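Local coordinates for protein HP0958 (Helicobacter pylori, PDB 3NA7) that probably acts as a chaperone and post-transcriptional regulator in flagellar biogenesis and export, combining a long coiled-coil hairpin with a zinc-ribbon domain, at residues L49-E54 / S124-D129; S63-T68 / N110-N115; S84-E89 / R93-E98. All blocks are in the same frame, centred on the assembly; numbering follows the deposited sequence.

Contact 1: L49-E54 / S124-D129; sequences LNLEEE and SEKQED
L51 and Q127 face each other where the two antiparallel helical segments come closest, their CA atoms 7.1 Å apart, and the contact divides into an apolar part and a polar part. In the apolar part, the CD1 methyl of L51 does most of the touching: it lies 3.5 Å from CG of K126 and 3.8 Å from CG of Q127. The side chains of L51 and Q127 slide past one another in opposite directions, whereas K126 crosses L51 at about a right angle. K126 offers its aliphatic base alone, because the chain bends at chi2 and carries the ammonium end away from the other helix. L51 also touches K123 and L130 on helix 91-171.

In the polar part, one hydrogen bond joins the two segments themselves. NE2 of Q127 donates to OE1 of E52 at 3.0 Å, with an N-H...O angle of 163°. The oxygen receives it on its anti lone pair, and the carboxylate and amide planes are only 4° apart, so the two flat groups lie nearly coplanar. K55 reinforces this pairing, since its NZ makes a salt bridge to E52 OE1 and a hydrogen bond to Q127 OE1; Q127 NE2 also reaches the carbonyl of I48. Both ends of the amide are therefore engaged, which fixes which way round it sits.

The axes of the two short segments approach to 9.7 Å, with their N-to-C directions 168° apart, the geometry of neighbouring helices in the antiparallel coiled-coil hairpin of this protein, here with a leucine beside a glutamine at the interface.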
# COMPACT_ATOMS: atom_id res chain seq x y z
N LEU A 49 6.60 -15.94 -7.43
CA LEU A 49 5.56 -16.53 -8.27
C LEU A 49 5.49 -15.86 -9.65
O LEU A 49 5.30 -16.54 -10.64
CB LEU A 49 4.19 -16.51 -7.57
CG LEU A 49 4.04 -17.43 -6.33
CD1 LEU A 49 2.83 -17.07 -5.48
CD2 LEU A 49 3.97 -18.93 -6.71
N ASN A 50 5.63 -14.54 -9.71
CA ASN A 50 5.74 -13.86 -10.99
C ASN A 50 6.94 -14.39 -11.80
O ASN A 50 6.79 -14.84 -12.93
CB ASN A 50 5.82 -12.35 -10.80
CG ASN A 50 5.94 -11.62 -12.13
OD1 ASN A 50 4.95 -11.41 -12.84
ND2 ASN A 50 7.18 -11.27 -12.50
N LEU A 51 8.12 -14.36 -11.21
CA LEU A 51 9.26 -14.95 -11.87
C LEU A 51 9.01 -16.39 -12.33
O LEU A 51 9.59 -16.81 -13.33
CB LEU A 51 10.50 -14.91 -10.99
CG LEU A 51 11.19 -13.58 -10.75
CD1 LEU A 51 12.06 -13.71 -9.49
CD2 LEU A 51 12.01 -13.16 -11.96
N GLU A 52 8.15 -17.15 -11.64
CA GLU A 52 7.84 -18.50 -12.11
C GLU A 52 6.98 -18.48 -13.37
O GLU A 52 7.19 -19.31 -14.24
CB GLU A 52 7.20 -19.39 -11.04
CG GLU A 52 7.17 -20.91 -11.43
CD GLU A 52 8.57 -21.58 -11.50
OE1 GLU A 52 9.56 -21.00 -11.02
OE2 GLU A 52 8.68 -22.71 -12.03
N GLU A 53 6.03 -17.55 -13.47
CA GLU A 53 5.28 -17.39 -14.73
C GLU A 53 6.21 -17.00 -15.89
O GLU A 53 6.06 -17.51 -17.01
CB GLU A 53 4.12 -16.40 -14.59
CG GLU A 53 2.97 -16.86 -13.69
CD GLU A 53 2.41 -18.25 -14.06
OE1 GLU A 53 1.62 -18.34 -15.03
OE2 GLU A 53 2.76 -19.24 -13.36
N GLU A 54 7.17 -16.12 -15.64
CA GLU A 54 8.10 -15.75 -16.71
C GLU A 54 9.00 -16.90 -17.13
O GLU A 54 9.30 -17.05 -18.30
CB GLU A 54 8.92 -14.52 -16.35
CG GLU A 54 8.06 -13.31 -16.22
CD GLU A 54 8.66 -12.21 -15.37
OE1 GLU A 54 9.84 -12.32 -14.94
OE2 GLU A 54 7.93 -11.23 -15.14
N SER A 124 15.84 -18.05 -11.73
CA SER A 124 15.89 -19.03 -10.65
C SER A 124 16.86 -18.59 -9.54
O SER A 124 16.58 -18.82 -8.36
CB SER A 124 16.30 -20.42 -11.17
OG SER A 124 15.34 -20.93 -12.06
N GLU A 125 17.98 -17.96 -9.93
CA GLU A 125 18.87 -17.33 -8.95
C GLU A 125 18.18 -16.21 -8.19
O GLU A 125 18.35 -16.11 -6.97
CB GLU A 125 20.14 -16.78 -9.61
CG GLU A 125 21.18 -17.83 -9.92
CD GLU A 125 22.15 -17.39 -11.04
OE1 GLU A 125 22.59 -18.28 -11.80
OE2 GLU A 125 22.46 -16.18 -11.16
N LYS A 126 17.41 -15.39 -8.90
CA LYS A 126 16.68 -14.30 -8.25
C LYS A 126 15.63 -14.86 -7.28
O LYS A 126 15.45 -14.32 -6.19
CB LYS A 126 16.04 -13.35 -9.26
CG LYS A 126 15.16 -12.26 -8.66
CD LYS A 126 16.02 -11.29 -7.81
CE LYS A 126 15.22 -10.10 -7.33
NZ LYS A 126 16.10 -9.22 -6.55
N GLN A 127 14.96 -15.93 -7.69
CA GLN A 127 14.02 -16.62 -6.82
C GLN A 127 14.68 -17.11 -5.51
O GLN A 127 14.08 -16.97 -4.43
CB GLN A 127 13.37 -17.79 -7.54
CG GLN A 127 12.38 -17.38 -8.62
CD GLN A 127 11.80 -18.59 -9.31
OE1 GLN A 127 12.52 -19.53 -9.65
NE2 GLN A 127 10.47 -18.62 -9.45
N GLU A 128 15.88 -17.70 -5.62
CA GLU A 128 16.63 -18.19 -4.43
C GLU A 128 16.98 -17.02 -3.51
O GLU A 128 16.77 -17.10 -2.31
CB GLU A 128 17.88 -18.99 -4.80
CG GLU A 128 17.65 -20.24 -5.69
CD GLU A 128 16.97 -21.41 -4.96
OE1 GLU A 128 16.82 -21.39 -3.71
OE2 GLU A 128 16.61 -22.38 -5.67
N ASP A 129 17.46 -15.92 -4.09
CA ASP A 129 17.64 -14.66 -3.36
C ASP A 129 16.43 -14.22 -2.54
O ASP A 129 16.51 -14.05 -1.33
CB ASP A 129 17.93 -13.53 -4.32
CG ASP A 129 19.34 -13.09 -4.27
OD1 ASP A 129 19.72 -12.48 -3.23
OD2 ASP A 129 20.05 -13.33 -5.29

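Contact 2: S63-T68 / N110-N115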
# COMPACT_ATOMS: atom_id res chain seq x y z
N SER A 63 11.10 -24.84 -25.93
CA SER A 63 10.50 -26.03 -26.51
C SER A 63 10.13 -25.82 -27.97
O SER A 63 10.28 -26.74 -28.79
CB SER A 63 9.28 -26.43 -25.70
OG SER A 63 8.77 -27.66 -26.17
N LYS A 64 9.66 -24.62 -28.30
CA LYS A 64 9.31 -24.24 -29.67
C LYS A 64 10.56 -24.19 -30.54
O LYS A 64 10.58 -24.78 -31.63
CB LYS A 64 8.55 -22.92 -29.71
CG LYS A 64 7.06 -23.08 -29.40
CD LYS A 64 6.33 -21.74 -29.22
CE LYS A 64 4.83 -21.97 -29.04
NZ LYS A 64 4.11 -20.79 -28.48
N ASN A 65 11.59 -23.53 -30.05
CA ASN A 65 12.90 -23.54 -30.69
C ASN A 65 13.48 -24.94 -30.87
O ASN A 65 14.22 -25.19 -31.82
CB ASN A 65 13.90 -22.67 -29.91
CG ASN A 65 13.72 -21.18 -30.17
OD1 ASN A 65 14.26 -20.64 -31.13
ND2 ASN A 65 12.98 -20.52 -29.30
N GLU A 66 13.18 -25.84 -29.93
CA GLU A 66 13.73 -27.21 -29.96
C GLU A 66 13.10 -28.07 -31.05
O GLU A 66 13.76 -28.95 -31.62
CB GLU A 66 13.59 -27.90 -28.58
CG GLU A 66 14.50 -27.27 -27.53
CD GLU A 66 14.91 -28.19 -26.38
OE1 GLU A 66 14.01 -28.74 -25.69
OE2 GLU A 66 16.15 -28.33 -26.15
N GLN A 67 11.83 -27.79 -31.33
CA GLN A 67 11.08 -28.45 -32.38
C GLN A 67 11.65 -28.02 -33.74
O GLN A 67 11.94 -28.88 -34.58
CB GLN A 67 9.59 -28.14 -32.26
CG GLN A 67 8.72 -28.71 -33.36
CD GLN A 67 8.82 -30.22 -33.47
OE1 GLN A 67 8.73 -30.94 -32.47
NE2 GLN A 67 9.01 -30.71 -34.68
N THR A 68 11.85 -26.72 -33.93
CA THR A 68 12.39 -26.21 -35.20
C THR A 68 13.83 -26.68 -35.43
O THR A 68 14.22 -27.00 -36.55
CB THR A 68 12.31 -24.67 -35.30
OG1 THR A 68 13.25 -24.10 -34.41
CG2 THR A 68 10.91 -24.18 -34.93
N ASN A 110 20.35 -23.15 -31.75
CA ASN A 110 21.15 -23.54 -30.60
C ASN A 110 21.54 -22.35 -29.75
O ASN A 110 21.42 -22.43 -28.53
CB ASN A 110 22.38 -24.36 -31.00
CG ASN A 110 22.04 -25.82 -31.19
OD1 ASN A 110 21.44 -26.43 -30.31
ND2 ASN A 110 22.41 -26.38 -32.33
N ARG A 111 22.00 -21.27 -30.38
CA ARG A 111 22.27 -20.02 -29.65
C ARG A 111 21.03 -19.44 -28.94
O ARG A 111 21.15 -18.99 -27.80
CB ARG A 111 22.90 -18.93 -30.54
CG ARG A 111 24.15 -19.34 -31.32
CD ARG A 111 24.92 -18.13 -31.92
NE ARG A 111 24.27 -17.53 -33.09
CZ ARG A 111 24.48 -17.88 -34.36
NH1 ARG A 111 23.84 -17.25 -35.34
NH2 ARG A 111 25.34 -18.86 -34.66
N GLU A 112 19.89 -19.42 -29.61
CA GLU A 112 18.67 -18.88 -29.02
C GLU A 112 18.23 -19.72 -27.80
O GLU A 112 17.91 -19.17 -26.76
CB GLU A 112 17.53 -18.77 -30.07
CG GLU A 112 16.12 -18.40 -29.52
CD GLU A 112 16.02 -16.98 -29.00
OE1 GLU A 112 14.99 -16.59 -28.41
OE2 GLU A 112 16.98 -16.22 -29.20
N ILE A 113 18.26 -21.03 -27.93
CA ILE A 113 17.96 -21.91 -26.81
C ILE A 113 18.92 -21.70 -25.63
O ILE A 113 18.47 -21.59 -24.49
CB ILE A 113 17.97 -23.39 -27.23
CG1 ILE A 113 16.89 -23.62 -28.29
CG2 ILE A 113 17.79 -24.33 -25.98
CD1 ILE A 113 17.02 -24.98 -29.02
N GLU A 114 20.22 -21.63 -25.91
CA GLU A 114 21.18 -21.36 -24.85
C GLU A 114 20.92 -20.02 -24.17
O GLU A 114 21.05 -19.89 -22.95
CB GLU A 114 22.60 -21.42 -25.40
CG GLU A 114 23.72 -21.34 -24.35
CD GLU A 114 25.10 -21.50 -24.96
OE1 GLU A 114 25.26 -22.37 -25.86
OE2 GLU A 114 26.04 -20.77 -24.54
N ASN A 115 20.53 -19.01 -24.96
CA ASN A 115 20.20 -17.69 -24.41
C ASN A 115 18.98 -17.71 -23.49
O ASN A 115 18.98 -17.05 -22.43
CB ASN A 115 19.98 -16.66 -25.53
CG ASN A 115 21.27 -16.06 -26.03
OD1 ASN A 115 22.29 -16.05 -25.33
ND2 ASN A 115 21.25 -15.53 -27.27
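N65 lays its CB against CG1 of I113, 3.5 Å away, at the point where the two segments come closest, the CA atoms of this pair being 6.6 Å apart. I113 is the buried member of the contact. With CG1 anti to its carbonyl carbon (chi1 -61°), the isoleucine sends its longer branch into the interface, and CD1 at the end of it meets CG of E66 at 3.7 Å. The E66 and I113 side chains cross at about a right angle, and it is the CG methylene of the glutamate that makes the contact. V62 and L69, one turn to either side of N65 on helix 24-85, also touch I113.

On the other flank the N65 and E112 side chains cross at about a right angle, with the amide and carboxylate planes 41° apart. Here OD1 of N65 approaches CG of E112 at 3.3 Å, a contact with a methylene and not with the carboxylate. The ND2 end of the same amide is hydrogen-bonded within its own helix, to the carbonyl of Q61.

The axes of the short segments pass 9.5 Å apart at 161°, as befits the antiparallel coiled coil. No hydrogen bond joins the segments: two glutamates and an asparagine take part, yet the touching is done mostly by their carbon atoms. The chemistry therefore implies cohesion by van der Waals packing, mostly on I113, with a separate amide-to-methylene contact at E112 and the asparagine's amide nitrogen satisfied locally.

Contact 3: S84-E89 / R93-E98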
# COMPACT_ATOMS: atom_id res chain seq x y z
N SER A 84 24.74 -38.22 -51.03
CA SER A 84 25.32 -39.56 -51.16
C SER A 84 24.90 -40.26 -52.46
O SER A 84 25.72 -40.89 -53.13
CB SER A 84 25.00 -40.42 -49.93
OG SER A 84 23.63 -40.75 -49.87
N GLU A 85 23.63 -40.11 -52.83
CA GLU A 85 23.02 -40.74 -54.00
C GLU A 85 23.28 -39.89 -55.23
O GLU A 85 23.40 -40.40 -56.35
CB GLU A 85 21.50 -40.85 -53.79
CG GLU A 85 21.11 -41.50 -52.46
CD GLU A 85 19.68 -41.21 -52.05
OE1 GLU A 85 19.21 -40.07 -52.21
OE2 GLU A 85 19.02 -42.15 -51.55
N ILE A 86 23.36 -38.59 -54.98
CA ILE A 86 23.70 -37.53 -55.94
C ILE A 86 22.87 -37.43 -57.24
O ILE A 86 21.75 -36.91 -57.20
CB ILE A 86 25.24 -37.30 -56.11
CG1 ILE A 86 25.51 -35.89 -56.68
CG2 ILE A 86 25.92 -38.41 -56.94
CD1 ILE A 86 24.50 -34.83 -56.25
N LYS A 87 23.44 -37.90 -58.36
CA LYS A 87 22.88 -37.73 -59.71
C LYS A 87 24.02 -37.53 -60.71
O LYS A 87 24.23 -38.36 -61.59
CB LYS A 87 21.95 -36.51 -59.77
CG LYS A 87 20.70 -36.67 -60.63
CD LYS A 87 19.90 -35.36 -60.69
CE LYS A 87 19.48 -34.87 -59.30
NZ LYS A 87 18.89 -33.50 -59.36
N SER A 88 24.74 -36.43 -60.53
CA SER A 88 25.77 -35.98 -61.47
C SER A 88 26.98 -35.42 -60.71
O SER A 88 27.77 -36.19 -60.13
CB SER A 88 25.18 -34.92 -62.43
OG SER A 88 24.60 -33.82 -61.72
N GLU A 89 27.11 -34.09 -60.74
CA GLU A 89 28.10 -33.33 -59.96
C GLU A 89 27.95 -31.86 -60.35
O GLU A 89 28.86 -31.03 -60.18
CB GLU A 89 29.54 -33.82 -60.14
CG GLU A 89 30.38 -33.77 -58.86
CD GLU A 89 30.98 -32.40 -58.57
OE1 GLU A 89 32.23 -32.29 -58.63
OE2 GLU A 89 30.23 -31.44 -58.27
N ARG A 93 28.22 -29.28 -55.25
CA ARG A 93 28.55 -27.93 -54.78
C ARG A 93 27.27 -27.20 -54.34
O ARG A 93 27.27 -26.49 -53.34
CB ARG A 93 29.29 -27.12 -55.86
CG ARG A 93 30.68 -27.65 -56.21
CD ARG A 93 31.58 -26.56 -56.84
NE ARG A 93 31.74 -26.68 -58.29
CZ ARG A 93 30.89 -26.23 -59.21
NH1 ARG A 93 29.76 -25.62 -58.85
NH2 ARG A 93 31.15 -26.40 -60.49
N SER A 94 26.19 -27.41 -55.10
CA SER A 94 24.87 -26.83 -54.83
C SER A 94 24.30 -27.29 -53.48
O SER A 94 23.88 -26.47 -52.65
CB SER A 94 23.92 -27.19 -55.97
OG SER A 94 22.57 -27.05 -55.59
N LEU A 95 24.31 -28.60 -53.26
CA LEU A 95 23.81 -29.17 -52.02
C LEU A 95 24.68 -28.81 -50.84
O LEU A 95 24.18 -28.78 -49.71
CB LEU A 95 23.65 -30.69 -52.11
CG LEU A 95 22.55 -31.24 -53.03
CD1 LEU A 95 22.76 -32.72 -53.30
CD2 LEU A 95 21.18 -30.99 -52.44
N ASN A 96 25.97 -28.56 -51.07
CA ASN A 96 26.89 -28.21 -49.96
C ASN A 96 26.44 -26.87 -49.39
O ASN A 96 26.57 -26.62 -48.20
CB ASN A 96 28.35 -28.14 -50.42
CG ASN A 96 29.29 -29.04 -49.59
OD1 ASN A 96 29.77 -28.66 -48.52
ND2 ASN A 96 29.56 -30.24 -50.12
N ILE A 97 25.92 -26.02 -50.27
CA ILE A 97 25.50 -24.67 -49.95
C ILE A 97 24.11 -24.68 -49.31
O ILE A 97 23.88 -24.01 -48.30
CB ILE A 97 25.61 -23.75 -51.20
CG1 ILE A 97 27.10 -23.51 -51.53
CG2 ILE A 97 24.87 -22.44 -50.99
CD1 ILE A 97 27.37 -22.71 -52.80
N GLU A 98 23.20 -25.48 -49.87
CA GLU A 98 21.90 -25.79 -49.27
C GLU A 98 22.11 -26.23 -47.82
O GLU A 98 21.46 -25.76 -46.88
CB GLU A 98 21.26 -26.95 -50.03
CG GLU A 98 19.85 -26.73 -50.58
CD GLU A 98 18.86 -26.28 -49.54
OE1 GLU A 98 19.00 -25.14 -49.04
OE2 GLU A 98 17.93 -27.06 -49.22
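This is a sparse surface contact across the turn of the helical hairpin, where helix 24-85 ends and helix 91-171 begins, and it buries just 115 Å² in all. Its apolar half is one methyl pair: CD1 of I86 lies 4.0 Å from CD1 of L95, the two side chains crossing obliquely. The CA atoms of these residues are 9.2 Å apart, so the gap is bridged by the ends of the side chains. I86 is the first residue to leave helical geometry, with a positive phi of 55°, and this breaks helix 24-85. Its CG1 branch, anti to the backbone N (chi1 -159°), brings CD1 closer to L95. L95 also rests on M83, so it meets the last turn of the helix as well as the residue that follows.

Such a tight reversal between two long helices is the closed end of an antiparallel coiled-coil hairpin. Nearer its apex, E89 extends its carboxylate towards the start of the returning helix, with OE2 4.2 Å from the backbone N of R93. Neither a hydrogen bond nor a salt bridge results: OE2 remains 5.0 Å from NE of R93, and this oxygen, buried by the contact, has no partner in the model.

Overall arrangement
All three contacts join helix 24-85 to helix 91-171 and are nested along the chain: contact 3 closes the shortest loop, contact 2 encloses it, and contact 1 encloses both. Their centres lie about 22, 41 and 68 Å from the centre of the chain in the order 1, 2, 3. Between centres, contacts 1 and 2 are about 21 Å apart, contacts 2 and 3 about 28 Å and contacts 1 and 3 about 49 Å; none touches another. This near-additive spacing puts them almost on a line, so they sample one continuous antiparallel coiled-coil hairpin from mid-arm to its turn, distinct from the zinc-ribbon domain, where C201, C204, C225 and C228 bind zinc.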